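Local coordinates for protein HcgC (Methanococcus maripaludis S2, PDB 5O4N) that probably methylates a pyridinol precursor with S-adenosyl-L-methionine during biosynthesis of the FeGP cofactor of [Fe]-hydrogenase, at residues V25-A30 against G54-Y59; A45-A50 against I110-I115; I73-K78 against F88-K93. All coordinates share one frame; numbering follows the deposited sequence.

Contact 1: V25-A30 against G54-Y59; sequences VVEKKA and GSYIAY
Tyr56 lays its ring along helix 18-37, overlapping Val26, Glu27 and Ala30. Its CG stands opposite the backbone N (chi1 -174°), which sends the ring across to the other helix. Ala30 CB approaches the ring obliquely and lies 3.7 Å from both Tyr56 CD2 and Tyr56 CE2. Val26 meets the base of the same side chain, with its CG2 3.8 Å from Tyr56 CB. The carbonyl oxygen Val26 O lies at the ring edge, near its plane. Farther out, Glu27 CA is 4.0 Å from Tyr56 CE2. The Glu27 chain runs on extended toward solvent, and its carboxylate plane is turned 76° from the ring.

Ile57 fills the next place along helix 54-60. Its CG1 is 4.0 Å from Ala30 CA, and its CD1 is 4.2 Å from Lys29 CB. The small Ala30 lets the backbones come close here, with 5.0 Å between Ala30 CA and Ile57 CA. No hydrogen bond joins the segments, and side-chain packing carries the contact. The Lys29 chain leads away from Ile57. Its NZ forms a salt bridge with Glu134 and hydrogen bonds to Ser175 O and to Thr177 OG1, a residue that like Lys29 belongs to the S-adenosyl-L-homocysteine site.

The helix axes pass 8.9 Å apart at a crossing angle of -42°. Phe82 meets the Tyr56 ring edge-to-face. Val25 and Val26 pack on helix 177-193, while Ala58 rests on strands 65-72 and 86-90. The contact therefore joins helix 18-37 to the first helix after strand 42-48 of the Rossmann-like sheet.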
loop_
_atom_site.group_PDB
_atom_site.type_symbol
_atom_site.label_atom_id
_atom_site.label_comp_id
_atom_site.label_asym_id
_atom_site.label_seq_id
_atom_site.Cartn_x
_atom_site.Cartn_y
_atom_site.Cartn_z
ATOM N N VAL A 25 -21.053 -7.649 8.843
ATOM C CA VAL A 25 -20.868 -8.476 7.632
ATOM C C VAL A 25 -21.978 -9.534 7.502
ATOM O O VAL A 25 -22.563 -9.653 6.421
ATOM C CB VAL A 25 -19.447 -9.076 7.568
ATOM C CG1 VAL A 25 -19.321 -10.135 6.495
ATOM C CG2 VAL A 25 -18.429 -7.971 7.345
ATOM N N VAL A 26 -22.300 -10.280 8.591
ATOM C CA VAL A 26 -23.355 -11.315 8.534
ATOM C C VAL A 26 -24.723 -10.693 8.243
ATOM O O VAL A 26 -25.512 -11.281 7.512
ATOM C CB VAL A 26 -23.387 -12.292 9.755
ATOM C CG1 VAL A 26 -21.998 -12.878 10.036
ATOM C CG2 VAL A 26 -23.961 -11.666 11.008
ATOM N N GLU A 27 -25.001 -9.504 8.809
ATOM C CA GLU A 27 -26.264 -8.825 8.582
ATOM C C GLU A 27 -26.370 -8.405 7.089
ATOM O O GLU A 27 -27.446 -8.533 6.484
ATOM C CB GLU A 27 -26.442 -7.654 9.561
ATOM C CG GLU A 27 -27.859 -7.103 9.572
ATOM C CD GLU A 27 -28.088 -5.933 10.511
ATOM O OE1 GLU A 27 -29.263 -5.522 10.651
ATOM O OE2 GLU A 27 -27.099 -5.414 11.084
ATOM N N LYS A 28 -25.258 -7.934 6.494
ATOM C CA LYS A 28 -25.243 -7.558 5.085
ATOM C C LYS A 28 -25.541 -8.773 4.206
ATOM O O LYS A 28 -26.287 -8.654 3.228
ATOM C CB LYS A 28 -23.927 -6.893 4.684
ATOM C CG LYS A 28 -23.887 -5.449 5.133
ATOM C CD LYS A 28 -22.521 -4.837 4.976
ATOM C CE LYS A 28 -22.607 -3.331 5.123
ATOM N NZ LYS A 28 -21.276 -2.696 5.067
ATOM N N LYS A 29 -24.988 -9.940 4.552
ATOM C CA LYS A 29 -25.242 -11.174 3.783
ATOM C C LYS A 29 -26.691 -11.599 3.961
ATOM O O LYS A 29 -27.333 -11.984 2.989
ATOM C CB LYS A 29 -24.297 -12.303 4.196
ATOM C CG LYS A 29 -22.870 -12.083 3.816
ATOM C CD LYS A 29 -22.020 -13.285 4.140
ATOM C CE LYS A 29 -20.586 -13.080 3.715
ATOM N NZ LYS A 29 -19.757 -14.261 3.964
ATOM N N ALA A 30 -27.219 -11.522 5.199
ATOM C CA ALA A 30 -28.613 -11.900 5.452
ATOM C C ALA A 30 -29.569 -10.962 4.697
ATOM O O ALA A 30 -30.563 -11.418 4.144
ATOM C CB ALA A 30 -28.908 -11.873 6.937
ATOM N N GLY A 54 -23.918 -18.387 8.500
ATOM C CA GLY A 54 -25.052 -19.299 8.465
ATOM C C GLY A 54 -26.022 -19.206 9.620
ATOM O O GLY A 54 -27.233 -19.311 9.414
ATOM N N SER A 55 -25.491 -19.017 10.835
ATOM C CA SER A 55 -26.289 -18.899 12.060
ATOM C C SER A 55 -27.277 -17.731 11.975
ATOM O O SER A 55 -28.479 -17.930 12.185
ATOM C CB SER A 55 -25.369 -18.722 13.263
ATOM O OG SER A 55 -26.118 -18.602 14.457
ATOM N N TYR A 56 -26.779 -16.518 11.666
ATOM C CA TYR A 56 -27.641 -15.349 11.564
ATOM C C TYR A 56 -28.550 -15.441 10.319
ATOM O O TYR A 56 -29.694 -14.994 10.379
ATOM C CB TYR A 56 -26.853 -14.025 11.603
ATOM C CG TYR A 56 -27.795 -12.847 11.649
ATOM C CD1 TYR A 56 -28.540 -12.568 12.793
ATOM C CD2 TYR A 56 -28.017 -12.061 10.521
ATOM C CE1 TYR A 56 -29.454 -11.520 12.827
ATOM C CE2 TYR A 56 -28.929 -11.009 10.543
ATOM C CZ TYR A 56 -29.642 -10.738 11.701
ATOM O OH TYR A 56 -30.545 -9.707 11.763
ATOM N N ILE A 57 -28.055 -16.023 9.208
ATOM C CA ILE A 57 -28.855 -16.162 7.995
ATOM C C ILE A 57 -30.047 -17.069 8.286
ATOM O O ILE A 57 -31.166 -16.700 7.948
ATOM C CB ILE A 57 -28.019 -16.648 6.783
ATOM C CG1 ILE A 57 -27.095 -15.499 6.286
ATOM C CG2 ILE A 57 -28.931 -17.178 5.636
ATOM C CD1 ILE A 57 -25.947 -15.931 5.469
ATOM N N ALA A 58 -29.819 -18.241 8.893
ATOM C CA ALA A 58 -30.918 -19.176 9.223
ATOM C C ALA A 58 -31.975 -18.490 10.121
ATOM O O ALA A 58 -33.172 -18.651 9.893
ATOM C CB ALA A 58 -30.376 -20.423 9.903
ATOM N N TYR A 59 -31.527 -17.715 11.116
ATOM C CA TYR A 59 -32.407 -16.983 12.025
ATOM C C TYR A 59 -33.255 -15.956 11.247
ATOM O O TYR A 59 -34.423 -15.791 11.560
ATOM C CB TYR A 59 -31.601 -16.268 13.142
ATOM C CG TYR A 59 -32.430 -15.270 13.921
ATOM C CD1 TYR A 59 -33.356 -15.688 14.869
ATOM C CD2 TYR A 59 -32.305 -13.903 13.691
ATOM C CE1 TYR A 59 -34.143 -14.777 15.561
ATOM C CE2 TYR A 59 -33.077 -12.980 14.387
ATOM C CZ TYR A 59 -33.997 -13.419 15.322
ATOM O OH TYR A 59 -34.774 -12.508 16.010
#

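Contact 2: A45-A50 against I110-I115; sequences AIVFGA and IDLTGI. With SAH (S-adenosyl-L-homocysteine), chain E; 9KH (6-carboxy methyl-4-hydroxy-2-pyridinol), chain F.
Val47 and Leu112 meet where two neighbouring parallel strands of a Rossmann-like fold end. Their side chains cross obliquely, with Val47 CG1 3.6 Å from Leu112 CD1. Val47 and Ile110 are bridge partners on one face of the sheet. Phe48 and Asp111 are partners on the other. Three backbone hydrogen bonds hold the strands in register: Ile110 N to Ile46 O, Phe48 N to Ile110 O, and Leu112 N to Phe48 O.

The Phe48 ring turns away from the second strand, and Ile110 O and SAH C2 lie at its edge. Phe48 CB stays close, 3.9 Å from both Thr113 CG2 and Asp111 OD1. Asp111 OD1 takes the Thr113 hydroxyl at 2.7 Å (OG1) on its syn lone pair. It also accepts Thr113 N from above the carboxylate plane, which makes an Asx turn. Arg153 forms a salt bridge with Asp111 OD2, so both carboxylate oxygens are held.

With chi1 at 64°, Thr113 keeps OG1 on Asp111 while its methyl group reaches the adenine. The loops after both strands serve the ligands. Ile115 N donates to the pyridinol oxygen 9KH O1. Gly49 CA lies 3.4 Å from SAH O4', and Leu112 O accepts from SAH N at 2.8 Å.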
loop_
_atom_site.group_PDB
_atom_site.type_symbol
_atom_site.label_atom_id
_atom_site.label_comp_id
_atom_site.label_asym_id
_atom_site.label_seq_id
_atom_site.Cartn_x
_atom_site.Cartn_y
_atom_site.Cartn_z
ATOM N N ALA A 45 -36.838 -24.571 4.681
ATOM C CA ALA A 45 -35.573 -24.043 4.218
ATOM C C ALA A 45 -34.427 -24.866 4.814
ATOM O O ALA A 45 -34.450 -25.176 5.997
ATOM C CB ALA A 45 -35.442 -22.592 4.628
ATOM N N ILE A 46 -33.434 -25.223 3.990
ATOM C CA ILE A 46 -32.255 -25.976 4.415
ATOM C C ILE A 46 -31.060 -25.040 4.135
ATOM O O ILE A 46 -30.895 -24.571 3.017
ATOM C CB ILE A 46 -32.125 -27.395 3.766
ATOM C CG1 ILE A 46 -33.183 -28.320 4.400
ATOM C CG2 ILE A 46 -30.718 -27.977 3.984
ATOM C CD1 ILE A 46 -33.083 -29.787 4.147
ATOM N N VAL A 47 -30.250 -24.775 5.159
ATOM C CA VAL A 47 -29.078 -23.916 5.088
ATOM C C VAL A 47 -27.868 -24.783 5.407
ATOM O O VAL A 47 -27.775 -25.304 6.517
ATOM C CB VAL A 47 -29.207 -22.729 6.069
ATOM C CG1 VAL A 47 -27.960 -21.836 6.043
ATOM C CG2 VAL A 47 -30.464 -21.906 5.772
ATOM N N PHE A 48 -26.952 -24.944 4.451
ATOM C CA PHE A 48 -25.734 -25.732 4.638
ATOM C C PHE A 48 -24.592 -24.829 5.102
ATOM O O PHE A 48 -24.271 -23.874 4.406
ATOM C CB PHE A 48 -25.320 -26.414 3.335
ATOM C CG PHE A 48 -26.179 -27.597 3.008
ATOM C CD1 PHE A 48 -27.343 -27.446 2.279
ATOM C CD2 PHE A 48 -25.827 -28.861 3.434
ATOM C CE1 PHE A 48 -28.142 -28.552 1.978
ATOM C CE2 PHE A 48 -26.612 -29.964 3.126
ATOM C CZ PHE A 48 -27.771 -29.805 2.404
ATOM N N GLY A 49 -23.986 -25.135 6.250
ATOM C CA GLY A 49 -22.876 -24.353 6.795
ATOM C C GLY A 49 -23.324 -23.367 7.852
ATOM O O GLY A 49 -23.868 -22.307 7.537
ATOM N N ALA A 50 -23.100 -23.721 9.109
ATOM C CA ALA A 50 -23.477 -22.910 10.261
ATOM C C ALA A 50 -22.500 -21.763 10.519
ATOM O O ALA A 50 -22.924 -20.677 10.909
ATOM C CB ALA A 50 -23.554 -23.790 11.497
ATOM N N ILE A 110 -30.069 -23.150 0.659
ATOM C CA ILE A 110 -29.017 -22.139 0.711
ATOM C C ILE A 110 -27.707 -22.843 1.049
ATOM O O ILE A 110 -27.607 -23.421 2.132
ATOM C CB ILE A 110 -29.325 -21.014 1.717
ATOM C CG1 ILE A 110 -30.644 -20.333 1.340
ATOM C CG2 ILE A 110 -28.148 -19.985 1.749
ATOM C CD1 ILE A 110 -31.022 -19.157 2.131
ATOM N N ASP A 111 -26.725 -22.791 0.150
ATOM C CA ASP A 111 -25.411 -23.412 0.376
ATOM C C ASP A 111 -24.374 -22.341 0.732
ATOM O O ASP A 111 -24.000 -21.558 -0.129
ATOM C CB ASP A 111 -24.923 -24.199 -0.850
ATOM C CG ASP A 111 -23.468 -24.647 -0.709
ATOM O OD1 ASP A 111 -23.087 -25.076 0.403
ATOM O OD2 ASP A 111 -22.695 -24.508 -1.697
ATOM N N LEU A 112 -23.900 -22.318 1.978
ATOM C CA LEU A 112 -22.897 -21.345 2.430
ATOM C C LEU A 112 -21.560 -22.011 2.771
ATOM O O LEU A 112 -20.717 -21.373 3.416
ATOM C CB LEU A 112 -23.414 -20.647 3.699
ATOM C CG LEU A 112 -24.812 -20.078 3.641
ATOM C CD1 LEU A 112 -25.260 -19.648 5.006
ATOM C CD2 LEU A 112 -24.884 -18.929 2.654
ATOM N N THR A 113 -21.344 -23.258 2.361
ATOM C CA THR A 113 -20.118 -23.975 2.699
ATOM C C THR A 113 -18.853 -23.502 1.972
ATOM O O THR A 113 -17.763 -23.612 2.538
ATOM C CB THR A 113 -20.313 -25.473 2.540
ATOM O OG1 THR A 113 -20.557 -25.766 1.171
ATOM C CG2 THR A 113 -21.442 -25.992 3.430
ATOM N N GLY A 114 -18.993 -23.000 0.752
ATOM C CA GLY A 114 -17.856 -22.521 -0.015
ATOM C C GLY A 114 -16.787 -23.556 -0.339
ATOM O O GLY A 114 -17.107 -24.694 -0.691
ATOM N N ILE A 115 -15.505 -23.151 -0.218
ATOM C CA ILE A 115 -14.322 -23.970 -0.534
ATOM C C ILE A 115 -14.318 -25.339 0.178
ATOM O O ILE A 115 -14.360 -25.410 1.410
ATOM C CB ILE A 115 -12.985 -23.193 -0.297
ATOM C CG1 ILE A 115 -12.876 -21.955 -1.228
ATOM C CG2 ILE A 115 -11.784 -24.113 -0.535
ATOM C CD1 ILE A 115 -12.020 -20.819 -0.650
HETATM N N SAH E . -19.431 -18.942 3.868
HETATM C CA SAH E . -19.016 -18.910 5.305
HETATM C CB SAH E . -17.705 -19.670 5.535
HETATM C CG SAH E . -17.811 -21.117 5.066
HETATM S SD SAH E . -16.991 -22.216 6.171
HETATM C C SAH E . -18.832 -17.495 5.778
HETATM O O SAH E . -18.603 -16.587 4.960
HETATM O OXT SAH E . -18.916 -17.257 6.983
HETATM C "C5'" SAH E . -17.707 -23.798 5.865
HETATM C "C4'" SAH E . -18.835 -24.114 6.867
HETATM O "O4'" SAH E . -19.645 -25.180 6.309
HETATM C "C3'" SAH E . -18.287 -24.690 8.180
HETATM O "O3'" SAH E . -19.275 -24.497 9.213
HETATM C "C2'" SAH E . -18.141 -26.182 7.866
HETATM O "O2'" SAH E . -18.088 -27.021 9.024
HETATM C "C1'" SAH E . -19.391 -26.422 6.998
HETATM N N9 SAH E . -19.247 -27.488 5.987
HETATM C C8 SAH E . -18.145 -27.806 5.259
HETATM N N7 SAH E . -18.418 -28.829 4.415
HETATM C C5 SAH E . -19.707 -29.168 4.594
HETATM C C6 SAH E . -20.653 -30.160 4.028
HETATM N N6 SAH E . -20.247 -31.034 3.077
HETATM N N1 SAH E . -21.932 -30.173 4.500
HETATM C C2 SAH E . -22.369 -29.316 5.445
HETATM N N3 SAH E . -21.558 -28.393 6.003
HETATM C C4 SAH E . -20.255 -28.279 5.632
HETATM C C2 9KH F . -14.445 -20.831 2.568
HETATM C C3 9KH F . -13.979 -19.555 2.911
HETATM C C4 9KH F . -12.941 -19.481 3.849
HETATM C C6 9KH F . -12.874 -21.834 4.060
HETATM O O1 9KH F . -15.450 -20.986 1.665
HETATM N N5 9KH F . -12.430 -20.605 4.402
HETATM C C7 9KH F . -13.902 -21.973 3.144
HETATM O O8 9KH F . -12.326 -22.931 4.644
HETATM C C9 9KH F . -14.595 -18.318 2.270
HETATM C C10 9KH F . -12.356 -18.186 4.321
HETATM C C12 9KH F . -13.223 -17.670 5.466
HETATM O O13 9KH F . -13.889 -18.465 6.198
HETATM O O14 9KH F . -13.211 -16.437 5.604
#

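Contact 3: I73-K78 against F88-K93; sequences IQPHLK and FMDLNK. With SAH (S-adenosyl-L-homocysteine), chain E.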
loop_
_atom_site.group_PDB
_atom_site.type_symbol
_atom_site.label_atom_id
_atom_site.label_comp_id
_atom_site.label_asym_id
_atom_site.label_seq_id
_atom_site.Cartn_x
_atom_site.Cartn_y
_atom_site.Cartn_z
ATOM N N ILE A 73 -21.462 -30.341 8.734
ATOM C CA ILE A 73 -20.665 -31.564 8.808
ATOM C C ILE A 73 -20.090 -31.746 10.237
ATOM O O ILE A 73 -19.786 -32.871 10.636
ATOM C CB ILE A 73 -19.553 -31.551 7.688
ATOM C CG1 ILE A 73 -18.965 -32.962 7.476
ATOM C CG2 ILE A 73 -18.440 -30.532 7.992
ATOM C CD1 ILE A 73 -18.265 -33.151 6.130
ATOM N N GLN A 74 -19.943 -30.637 10.984
ATOM C CA GLN A 74 -19.427 -30.615 12.355
ATOM C C GLN A 74 -20.608 -30.544 13.381
ATOM O O GLN A 74 -21.233 -29.486 13.526
ATOM C CB GLN A 74 -18.531 -29.387 12.561
ATOM C CG GLN A 74 -17.353 -29.282 11.614
ATOM C CD GLN A 74 -16.156 -30.104 12.004
ATOM O OE1 GLN A 74 -16.199 -30.943 12.911
ATOM N NE2 GLN A 74 -15.047 -29.868 11.305
ATOM N N PRO A 75 -20.929 -31.644 14.108
ATOM C CA PRO A 75 -22.040 -31.590 15.080
ATOM C C PRO A 75 -21.934 -30.531 16.195
ATOM O O PRO A 75 -22.969 -30.021 16.642
ATOM C CB PRO A 75 -22.052 -33.003 15.687
ATOM C CG PRO A 75 -21.345 -33.847 14.727
ATOM C CD PRO A 75 -20.317 -32.984 14.072
ATOM N N HIS A 76 -20.699 -30.190 16.648
ATOM C CA HIS A 76 -20.503 -29.203 17.716
ATOM C C HIS A 76 -20.962 -27.785 17.325
ATOM O O HIS A 76 -21.207 -26.969 18.210
ATOM C CB HIS A 76 -19.066 -29.214 18.238
ATOM C CG HIS A 76 -18.112 -28.488 17.347
ATOM N ND1 HIS A 76 -17.646 -29.055 16.181
ATOM C CD2 HIS A 76 -17.583 -27.252 17.480
ATOM C CE1 HIS A 76 -16.843 -28.154 15.644
ATOM N NE2 HIS A 76 -16.769 -27.058 16.398
ATOM N N LEU A 77 -21.113 -27.495 16.007
ATOM C CA LEU A 77 -21.580 -26.201 15.540
ATOM C C LEU A 77 -23.044 -25.947 15.888
ATOM O O LEU A 77 -23.540 -24.856 15.606
ATOM C CB LEU A 77 -21.292 -25.972 14.055
ATOM C CG LEU A 77 -19.809 -25.749 13.735
ATOM C CD1 LEU A 77 -19.612 -25.622 12.261
ATOM C CD2 LEU A 77 -19.246 -24.488 14.439
ATOM N N LYS A 78 -23.752 -26.912 16.532
ATOM C CA LYS A 78 -25.127 -26.668 16.959
ATOM C C LYS A 78 -24.986 -25.500 18.004
ATOM O O LYS A 78 -25.872 -24.683 18.103
ATOM C CB LYS A 78 -25.787 -27.928 17.566
ATOM C CG LYS A 78 -25.164 -28.392 18.894
ATOM C CD LYS A 78 -25.344 -29.892 19.166
ATOM C CE LYS A 78 -24.159 -30.508 19.889
ATOM N NZ LYS A 78 -23.903 -29.900 21.227
ATOM N N PHE A 88 -31.248 -28.145 13.863
ATOM C CA PHE A 88 -29.878 -28.484 13.512
ATOM C C PHE A 88 -29.846 -29.946 13.116
ATOM O O PHE A 88 -30.451 -30.793 13.766
ATOM C CB PHE A 88 -28.872 -28.217 14.649
ATOM C CG PHE A 88 -27.449 -28.522 14.248
ATOM C CD1 PHE A 88 -26.933 -29.807 14.378
ATOM C CD2 PHE A 88 -26.634 -27.534 13.700
ATOM C CE1 PHE A 88 -25.627 -30.094 13.992
ATOM C CE2 PHE A 88 -25.324 -27.824 13.316
ATOM C CZ PHE A 88 -24.831 -29.103 13.453
ATOM N N MET A 89 -29.138 -30.230 12.051
ATOM C CA MET A 89 -29.012 -31.577 11.533
ATOM C C MET A 89 -27.580 -31.810 11.111
ATOM O O MET A 89 -27.010 -31.000 10.381
ATOM C CB MET A 89 -29.949 -31.720 10.319
ATOM C CG MET A 89 -30.706 -32.986 10.294
ATOM S SD MET A 89 -31.759 -33.093 8.837
ATOM C CE MET A 89 -32.600 -34.655 9.207
ATOM N N ASP A 90 -26.999 -32.914 11.563
ATOM C CA ASP A 90 -25.631 -33.291 11.215
ATOM C C ASP A 90 -25.687 -33.774 9.753
ATOM O O ASP A 90 -26.742 -34.247 9.319
ATOM C CB ASP A 90 -25.169 -34.433 12.137
ATOM C CG ASP A 90 -23.744 -34.870 11.920
ATOM O OD1 ASP A 90 -22.916 -34.018 11.514
ATOM O OD2 ASP A 90 -23.437 -36.045 12.226
ATOM N N LEU A 91 -24.589 -33.664 8.990
ATOM C CA LEU A 91 -24.602 -34.109 7.591
ATOM C C LEU A 91 -24.965 -35.599 7.494
ATOM O O LEU A 91 -25.683 -35.989 6.573
ATOM C CB LEU A 91 -23.270 -33.784 6.877
ATOM C CG LEU A 91 -23.181 -34.095 5.374
ATOM C CD1 LEU A 91 -24.166 -33.277 4.590
ATOM C CD2 LEU A 91 -21.778 -33.861 4.865
ATOM N N ASN A 92 -24.484 -36.414 8.451
ATOM C CA ASN A 92 -24.767 -37.870 8.531
ATOM C C ASN A 92 -26.282 -38.107 8.644
ATOM O O ASN A 92 -26.830 -38.976 7.972
ATOM C CB ASN A 92 -24.092 -38.492 9.782
ATOM C CG ASN A 92 -22.936 -39.411 9.491
ATOM O OD1 ASN A 92 -23.001 -40.261 8.599
ATOM N ND2 ASN A 92 -21.883 -39.333 10.305
ATOM N N LYS A 93 -26.938 -37.326 9.509
ATOM C CA LYS A 93 -28.377 -37.414 9.759
ATOM C C LYS A 93 -29.191 -36.977 8.542
ATOM O O LYS A 93 -30.223 -37.595 8.262
ATOM C CB LYS A 93 -28.753 -36.584 11.003
ATOM C CG LYS A 93 -30.164 -36.828 11.531
ATOM C CD LYS A 93 -30.512 -35.873 12.687
ATOM C CE LYS A 93 -31.999 -35.646 12.837
ATOM N NZ LYS A 93 -32.318 -34.533 13.772
HETATM N N SAH E . -19.431 -18.942 3.868
HETATM C CA SAH E . -19.016 -18.910 5.305
HETATM C CB SAH E . -17.705 -19.670 5.535
HETATM C CG SAH E . -17.811 -21.117 5.066
HETATM S SD SAH E . -16.991 -22.216 6.171
HETATM C C SAH E . -18.832 -17.495 5.778
HETATM O O SAH E . -18.603 -16.587 4.960
HETATM O OXT SAH E . -18.916 -17.257 6.983
HETATM C "C5'" SAH E . -17.707 -23.798 5.865
HETATM C "C4'" SAH E . -18.835 -24.114 6.867
HETATM O "O4'" SAH E . -19.645 -25.180 6.309
HETATM C "C3'" SAH E . -18.287 -24.690 8.180
HETATM O "O3'" SAH E . -19.275 -24.497 9.213
HETATM C "C2'" SAH E . -18.141 -26.182 7.866
HETATM O "O2'" SAH E . -18.088 -27.021 9.024
HETATM C "C1'" SAH E . -19.391 -26.422 6.998
HETATM N N9 SAH E . -19.247 -27.488 5.987
HETATM C C8 SAH E . -18.145 -27.806 5.259
HETATM N N7 SAH E . -18.418 -28.829 4.415
HETATM C C5 SAH E . -19.707 -29.168 4.594
HETATM C C6 SAH E . -20.653 -30.160 4.028
HETATM N N6 SAH E . -20.247 -31.034 3.077
HETATM N N1 SAH E . -21.932 -30.173 4.500
HETATM C C2 SAH E . -22.369 -29.316 5.445
HETATM N N3 SAH E . -21.558 -28.393 6.003
HETATM C C4 SAH E . -20.255 -28.279 5.632
#
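Phe88 holds CG trans to its backbone N (chi1 -178°), which carries the ring across to the 3-10 turn at Pro75-Lys78. In Lys78, chi1 of 67° places CG between N and the carbonyl carbon, and the long chain then bends away from the ring. Lys78 CB remains over one ring face as a CH-pi contact, 3.8 Å from the Phe88 centroid and 14° off the normal. At the ring edge, Gln74 O is 3.6 Å from Phe88 CZ.

Pro75 CG packs on the Asp90 carboxylate, 3.6 Å from Asp90 OD1. Ile73 O also faces Asp90 OD1, but both are acceptors and no bond forms. Farther along, Ile73 CD1 touches Leu91 CD2 at 3.8 Å. Both residues border the SAH adenine. Ile73 CB lies 3.9 Å from SAH C5, and Leu91 CD2 is 3.7 Å from SAH N6. Leu77 CD1 reaches the ribose, 3.3 Å from SAH O3'.

The loop after strand 65-72 thus packs on the end of strand 86-90 and the start of helix 91-99. Asp90 sits at the N-cap position of that helix, though its carboxylate makes no capping bond. Leu77 also leans on helix 208-213, and Phe88 covers Ile70 and Asp72 of strand 65-72.

Helix 18-37 comes first, and contact 1 closes its loop at helix 54-60, just after strand 42-48. Contact 2 opens on that strand, inside the loop of contact 1, and closes at strand 108-111, so the two cross. They touch where Ile57 CD1 packs on Leu112 CD1. Contact 3 follows contact 1 in the chain and lies wholly within the span of contact 2. It closes a short loop between strands 65-72 and 86-90, at one edge of the sheet. Contacts 2 and 3 touch through Ala50 and Leu77. They also hold the SAH adenine between opposite faces, with Thr113 on one and Ile73 on the other.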